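Local atomic coordinates of sortase B (Listeria monocytogenes serovar 1/2a, PDB entry 5JCV), a protein that cleaves the C-terminal sorting signal of surface proteins and, through a thioester-linked intermediate, attaches them covalently to the cell wall. Residues F129-K141 and V152-S164. Residues are numbered along the deposited sequence; the frame is centred on the assembly and turned at random.
Sequences FPETTDFEDYLQK and VKVSGKDRIITLS
F135 turns the edge of its ring to G156 O and to I160 CG2, at the start of strand 160-165. Its CD2 lies 3.5 Å from G156 O, close to the ring plane, while CE2 approaches D158 O obliquely at 3.2 Å. Farther round the rim, CZ meets I160 CG2 at 4.1 Å. CG anti to the backbone N (chi1 -166°) places the ring against the turn S155-D158. CG of L139 lies off-centre over one face of this ring, and F135 CD1 in turn sits 3.6 Å above the centre of the F129 ring. I160 also sends CD1 obliquely to Y138 CE2, 3.9 Å away. L139 pushes CD1 against the peptide after S155, 3.5 Å from S155 C, and against V154 CG2. At G156 the backbones come close, its CA 4.5 Å from that of E136. The turn is type I, braced by D158 OD2, which accepts from S155 N, and by an ST turn at S155 OG. The contact joins helix 132-145 to the loop entering strand 160-165, which lies between strands 67-72 and 176-182 of the sortase beta-barrel. No hydrogen bond joins the two segments: the carbonyls of G156 and D158, both close to the F135 ring, accept from K66 NZ, and Y138 OH bonds to Y124 O. Cohesion rests on apolar packing and on carbonyl oxygens that the slightly positive F135 rim probably suits, with E136 OE1 buried without a modelled partner.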
loop_
_atom_site.group_PDB
_atom_site.type_symbol
_atom_site.label_atom_id
_atom_site.label_comp_id
_atom_site.label_asym_id
_atom_site.label_seq_id
_atom_site.Cartn_x
_atom_site.Cartn_y
_atom_site.Cartn_z
ATOM N N PHE A 129 -23.792 0.609 -8.197
ATOM C CA PHE A 129 -24.735 -0.353 -8.775
ATOM C C PHE A 129 -25.601 -0.946 -7.652
ATOM O O PHE A 129 -25.169 -1.912 -7.022
ATOM C CB PHE A 129 -23.957 -1.448 -9.516
ATOM C CG PHE A 129 -23.061 -0.905 -10.593
ATOM C CD1 PHE A 129 -23.583 -0.568 -11.842
ATOM C CD2 PHE A 129 -21.713 -0.664 -10.341
ATOM C CE1 PHE A 129 -22.776 -0.021 -12.829
ATOM C CE2 PHE A 129 -20.895 -0.118 -11.330
ATOM C CZ PHE A 129 -21.430 0.200 -12.573
ATOM N N PRO A 130 -26.802 -0.347 -7.380
ATOM C CA PRO A 130 -27.653 -0.805 -6.253
ATOM C C PRO A 130 -27.681 -2.319 -6.151
ATOM O O PRO A 130 -27.297 -2.877 -5.120
ATOM C CB PRO A 130 -29.047 -0.256 -6.598
ATOM C CG PRO A 130 -28.785 0.928 -7.478
ATOM C CD PRO A 130 -27.403 0.802 -8.083
ATOM N N GLU A 131 -28.062 -2.961 -7.258
ATOM C CA GLU A 131 -28.195 -4.412 -7.348
ATOM C C GLU A 131 -27.085 -5.032 -8.195
ATOM O O GLU A 131 -26.326 -4.334 -8.892
ATOM C CB GLU A 131 -29.533 -4.765 -8.002
ATOM C CG GLU A 131 -30.674 -3.804 -7.689
ATOM C CD GLU A 131 -32.036 -4.428 -7.924
ATOM O OE1 GLU A 131 -32.252 -5.565 -7.455
ATOM O OE2 GLU A 131 -32.879 -3.777 -8.578
ATOM N N THR A 132 -27.023 -6.359 -8.144
ATOM C CA THR A 132 -26.223 -7.136 -9.068
ATOM C C THR A 132 -26.807 -7.066 -10.491
ATOM O O THR A 132 -26.072 -7.186 -11.481
ATOM C CB THR A 132 -26.142 -8.587 -8.592
ATOM O OG1 THR A 132 -25.530 -8.602 -7.299
ATOM C CG2 THR A 132 -25.328 -9.465 -9.551
ATOM N N THR A 133 -28.120 -6.855 -10.590
ATOM C CA THR A 133 -28.790 -6.731 -11.883
ATOM C C THR A 133 -28.417 -5.427 -12.603
ATOM O O THR A 133 -28.466 -5.356 -13.831
ATOM C CB THR A 133 -30.325 -6.799 -11.729
ATOM O OG1 THR A 133 -30.780 -5.721 -10.898
ATOM C CG2 THR A 133 -30.752 -8.143 -11.121
ATOM N N ASP A 134 -28.053 -4.390 -11.842
ATOM C CA ASP A 134 -27.668 -3.104 -12.439
ATOM C C ASP A 134 -26.308 -3.196 -13.134
ATOM O O ASP A 134 -26.106 -2.617 -14.184
ATOM C CB ASP A 134 -27.660 -1.991 -11.391
ATOM C CG ASP A 134 -29.034 -1.760 -10.780
ATOM O OD1 ASP A 134 -30.056 -2.036 -11.449
ATOM O OD2 ASP A 134 -29.092 -1.316 -9.618
ATOM N N PHE A 135 -25.396 -3.962 -12.549
ATOM C CA PHE A 135 -24.104 -4.181 -13.143
ATOM C C PHE A 135 -24.154 -5.055 -14.399
ATOM O O PHE A 135 -23.292 -4.937 -15.277
ATOM C CB PHE A 135 -23.177 -4.782 -12.115
ATOM C CG PHE A 135 -21.747 -4.751 -12.517
ATOM C CD1 PHE A 135 -21.150 -3.544 -12.889
ATOM C CD2 PHE A 135 -20.984 -5.923 -12.543
ATOM C CE1 PHE A 135 -19.836 -3.511 -13.269
ATOM C CE2 PHE A 135 -19.661 -5.893 -12.918
ATOM C CZ PHE A 135 -19.081 -4.682 -13.272
ATOM N N GLU A 136 -25.162 -5.920 -14.496
ATOM C CA GLU A 136 -25.332 -6.733 -15.699
ATOM C C GLU A 136 -25.903 -5.911 -16.857
ATOM O O GLU A 136 -25.571 -6.188 -18.021
ATOM C CB GLU A 136 -26.178 -7.992 -15.397
ATOM C CG GLU A 136 -26.633 -8.829 -16.605
ATOM C CD GLU A 136 -25.515 -9.386 -17.501
ATOM O OE1 GLU A 136 -24.307 -9.363 -17.144
ATOM O OE2 GLU A 136 -25.869 -9.874 -18.596
ATOM N N ASP A 137 -26.739 -4.912 -16.543
ATOM C CA ASP A 137 -27.232 -3.941 -17.539
ATOM C C ASP A 137 -26.050 -3.095 -18.050
ATOM O O ASP A 137 -25.926 -2.849 -19.256
ATOM C CB ASP A 137 -28.282 -2.967 -16.956
ATOM C CG ASP A 137 -29.418 -3.660 -16.202
ATOM O OD1 ASP A 137 -29.751 -4.828 -16.482
ATOM O OD2 ASP A 137 -29.998 -3.012 -15.310
ATOM N N TYR A 138 -25.213 -2.639 -17.114
ATOM C CA TYR A 138 -23.976 -1.924 -17.428
ATOM C C TYR A 138 -23.089 -2.728 -18.391
ATOM O O TYR A 138 -22.636 -2.211 -19.419
ATOM C CB TYR A 138 -23.235 -1.553 -16.139
ATOM C CG TYR A 138 -21.917 -0.859 -16.348
ATOM C CD1 TYR A 138 -21.802 0.516 -16.283
ATOM C CD2 TYR A 138 -20.780 -1.586 -16.597
ATOM C CE1 TYR A 138 -20.582 1.143 -16.481
ATOM C CE2 TYR A 138 -19.562 -0.980 -16.782
ATOM C CZ TYR A 138 -19.453 0.380 -16.745
ATOM O OH TYR A 138 -18.199 0.939 -16.957
ATOM N N LEU A 139 -22.887 -4.000 -18.097
ATOM C CA LEU A 139 -21.988 -4.820 -18.905
ATOM C C LEU A 139 -22.518 -5.045 -20.298
ATOM O O LEU A 139 -21.756 -5.053 -21.259
ATOM C CB LEU A 139 -21.728 -6.158 -18.238
ATOM C CG LEU A 139 -20.930 -6.061 -16.943
ATOM C CD1 LEU A 139 -20.887 -7.419 -16.250
ATOM C CD2 LEU A 139 -19.529 -5.523 -17.199
ATOM N N GLN A 140 -23.820 -5.240 -20.393
ATOM C CA GLN A 140 -24.499 -5.329 -21.669
ATOM C C GLN A 140 -24.253 -4.056 -22.495
ATOM O O GLN A 140 -23.892 -4.132 -23.664
ATOM C CB GLN A 140 -25.994 -5.572 -21.418
ATOM C CG GLN A 140 -26.937 -5.252 -22.573
ATOM C CD GLN A 140 -26.772 -6.192 -23.755
ATOM O OE1 GLN A 140 -26.089 -7.219 -23.668
ATOM N NE2 GLN A 140 -27.410 -5.847 -24.873
ATOM N N LYS A 141 -24.431 -2.886 -21.889
ATOM C CA LYS A 141 -24.254 -1.641 -22.624
ATOM C C LYS A 141 -22.815 -1.490 -23.131
ATOM O O LYS A 141 -22.620 -1.199 -24.313
ATOM C CB LYS A 141 -24.674 -0.417 -21.795
ATOM C CG LYS A 141 -26.173 -0.368 -21.502
ATOM C CD LYS A 141 -26.749 1.044 -21.441
ATOM C CE LYS A 141 -28.225 1.019 -21.027
ATOM N NZ LYS A 141 -28.896 2.366 -21.032
ATOM N N VAL A 152 -14.095 -13.055 -24.336
ATOM C CA VAL A 152 -14.161 -13.030 -22.885
ATOM C C VAL A 152 -15.573 -12.741 -22.493
ATOM O O VAL A 152 -16.118 -11.671 -22.807
ATOM C CB VAL A 152 -13.262 -11.938 -22.250
ATOM C CG1 VAL A 152 -13.447 -11.903 -20.734
ATOM C CG2 VAL A 152 -11.789 -12.138 -22.602
ATOM N N LYS A 153 -16.183 -13.684 -21.799
ATOM C CA LYS A 153 -17.471 -13.398 -21.221
ATOM C C LYS A 153 -17.245 -12.973 -19.784
ATOM O O LYS A 153 -16.253 -13.350 -19.159
ATOM C CB LYS A 153 -18.456 -14.583 -21.344
ATOM C CG LYS A 153 -19.931 -14.151 -21.441
ATOM C CD LYS A 153 -20.157 -13.027 -22.467
ATOM C CE LYS A 153 -21.608 -12.579 -22.592
ATOM N NZ LYS A 153 -22.328 -13.365 -23.625
ATOM N N VAL A 154 -18.193 -12.185 -19.294
ATOM C CA VAL A 154 -18.115 -11.518 -18.009
ATOM C C VAL A 154 -19.561 -11.352 -17.547
ATOM O O VAL A 154 -20.458 -11.084 -18.354
ATOM C CB VAL A 154 -17.357 -10.151 -18.138
ATOM C CG1 VAL A 154 -17.881 -9.357 -19.319
ATOM C CG2 VAL A 154 -17.393 -9.315 -16.861
ATOM N N SER A 155 -19.779 -11.535 -16.251
ATOM C CA SER A 155 -21.108 -11.507 -15.675
ATOM C C SER A 155 -21.155 -10.479 -14.570
ATOM O O SER A 155 -20.133 -10.039 -14.048
ATOM C CB SER A 155 -21.506 -12.895 -15.110
ATOM O OG SER A 155 -20.954 -13.159 -13.809
ATOM N N GLY A 156 -22.374 -10.163 -14.177
ATOM C CA GLY A 156 -22.642 -9.218 -13.112
ATOM C C GLY A 156 -22.018 -9.598 -11.800
ATOM O O GLY A 156 -22.002 -8.786 -10.875
ATOM N N LYS A 157 -21.547 -10.840 -11.715
ATOM C CA LYS A 157 -20.839 -11.339 -10.549
ATOM C C LYS A 157 -19.358 -10.960 -10.596
ATOM O O LYS A 157 -18.713 -10.855 -9.558
ATOM C CB LYS A 157 -21.005 -12.866 -10.449
ATOM C CG LYS A 157 -22.457 -13.346 -10.385
ATOM C CD LYS A 157 -22.530 -14.811 -9.986
ATOM C CE LYS A 157 -23.615 -15.573 -10.740
ATOM N NZ LYS A 157 -23.422 -17.044 -10.573
ATOM N N ASP A 158 -18.814 -10.711 -11.791
ATOM C CA ASP A 158 -17.412 -10.286 -11.893
ATOM C C ASP A 158 -17.245 -8.854 -11.428
ATOM O O ASP A 158 -18.226 -8.143 -11.171
ATOM C CB ASP A 158 -16.924 -10.394 -13.329
ATOM C CG ASP A 158 -17.046 -11.790 -13.879
ATOM O OD1 ASP A 158 -16.669 -12.724 -13.175
ATOM O OD2 ASP A 158 -17.535 -11.944 -15.014
ATOM N N ARG A 159 -15.990 -8.436 -11.341
ATOM C CA ARG A 159 -15.618 -7.040 -11.118
ATOM C C ARG A 159 -14.610 -6.605 -12.166
ATOM O O ARG A 159 -13.830 -7.421 -12.642
ATOM C CB ARG A 159 -14.969 -6.873 -9.761
ATOM C CG ARG A 159 -15.939 -6.909 -8.614
ATOM C CD ARG A 159 -15.165 -6.642 -7.323
ATOM N NE ARG A 159 -13.995 -7.523 -7.320
ATOM C CZ ARG A 159 -14.006 -8.789 -6.909
ATOM N NH1 ARG A 159 -15.125 -9.307 -6.381
ATOM N NH2 ARG A 159 -12.889 -9.526 -7.015
ATOM N N ILE A 160 -14.600 -5.310 -12.488
ATOM C CA ILE A 160 -13.782 -4.802 -13.604
ATOM C C ILE A 160 -12.917 -3.599 -13.301
ATOM O O ILE A 160 -13.019 -2.960 -12.258
ATOM C CB ILE A 160 -14.628 -4.449 -14.832
ATOM C CG1 ILE A 160 -15.414 -3.167 -14.602
ATOM C CG2 ILE A 160 -15.562 -5.593 -15.200
ATOM C CD1 ILE A 160 -16.344 -2.847 -15.753
ATOM N N ILE A 161 -12.020 -3.330 -14.234
ATOM C CA ILE A 161 -11.177 -2.160 -14.173
ATOM C C ILE A 161 -11.260 -1.468 -15.533
ATOM O O ILE A 161 -11.312 -2.131 -16.571
ATOM C CB ILE A 161 -9.752 -2.489 -13.722
ATOM C CG1 ILE A 161 -8.794 -1.329 -13.996
ATOM C CG2 ILE A 161 -9.261 -3.731 -14.389
ATOM C CD1 ILE A 161 -7.544 -1.349 -13.157
ATOM N N THR A 162 -11.343 -0.128 -15.490
ATOM C CA THR A 162 -11.519 0.705 -16.670
ATOM C C THR A 162 -10.319 1.617 -16.743
ATOM O O THR A 162 -9.994 2.330 -15.763
ATOM C CB THR A 162 -12.794 1.582 -16.566
ATOM O OG1 THR A 162 -13.939 0.756 -16.355
ATOM C CG2 THR A 162 -13.027 2.374 -17.821
ATOM N N LEU A 163 -9.648 1.583 -17.889
ATOM C CA LEU A 163 -8.633 2.548 -18.172
ATOM C C LEU A 163 -9.222 3.593 -19.130
ATOM O O LEU A 163 -9.814 3.249 -20.143
ATOM C CB LEU A 163 -7.432 1.845 -18.776
ATOM C CG LEU A 163 -6.809 0.715 -17.985
ATOM C CD1 LEU A 163 -5.586 0.263 -18.715
ATOM C CD2 LEU A 163 -6.396 1.046 -16.563
ATOM N N SER A 164 -9.056 4.870 -18.810
ATOM C CA SER A 164 -9.622 5.951 -19.642
ATOM C C SER A 164 -8.737 7.165 -19.713
ATOM O O SER A 164 -8.159 7.591 -18.694
ATOM C CB SER A 164 -10.932 6.395 -19.042
ATOM O OG SER A 164 -11.558 7.449 -19.764
#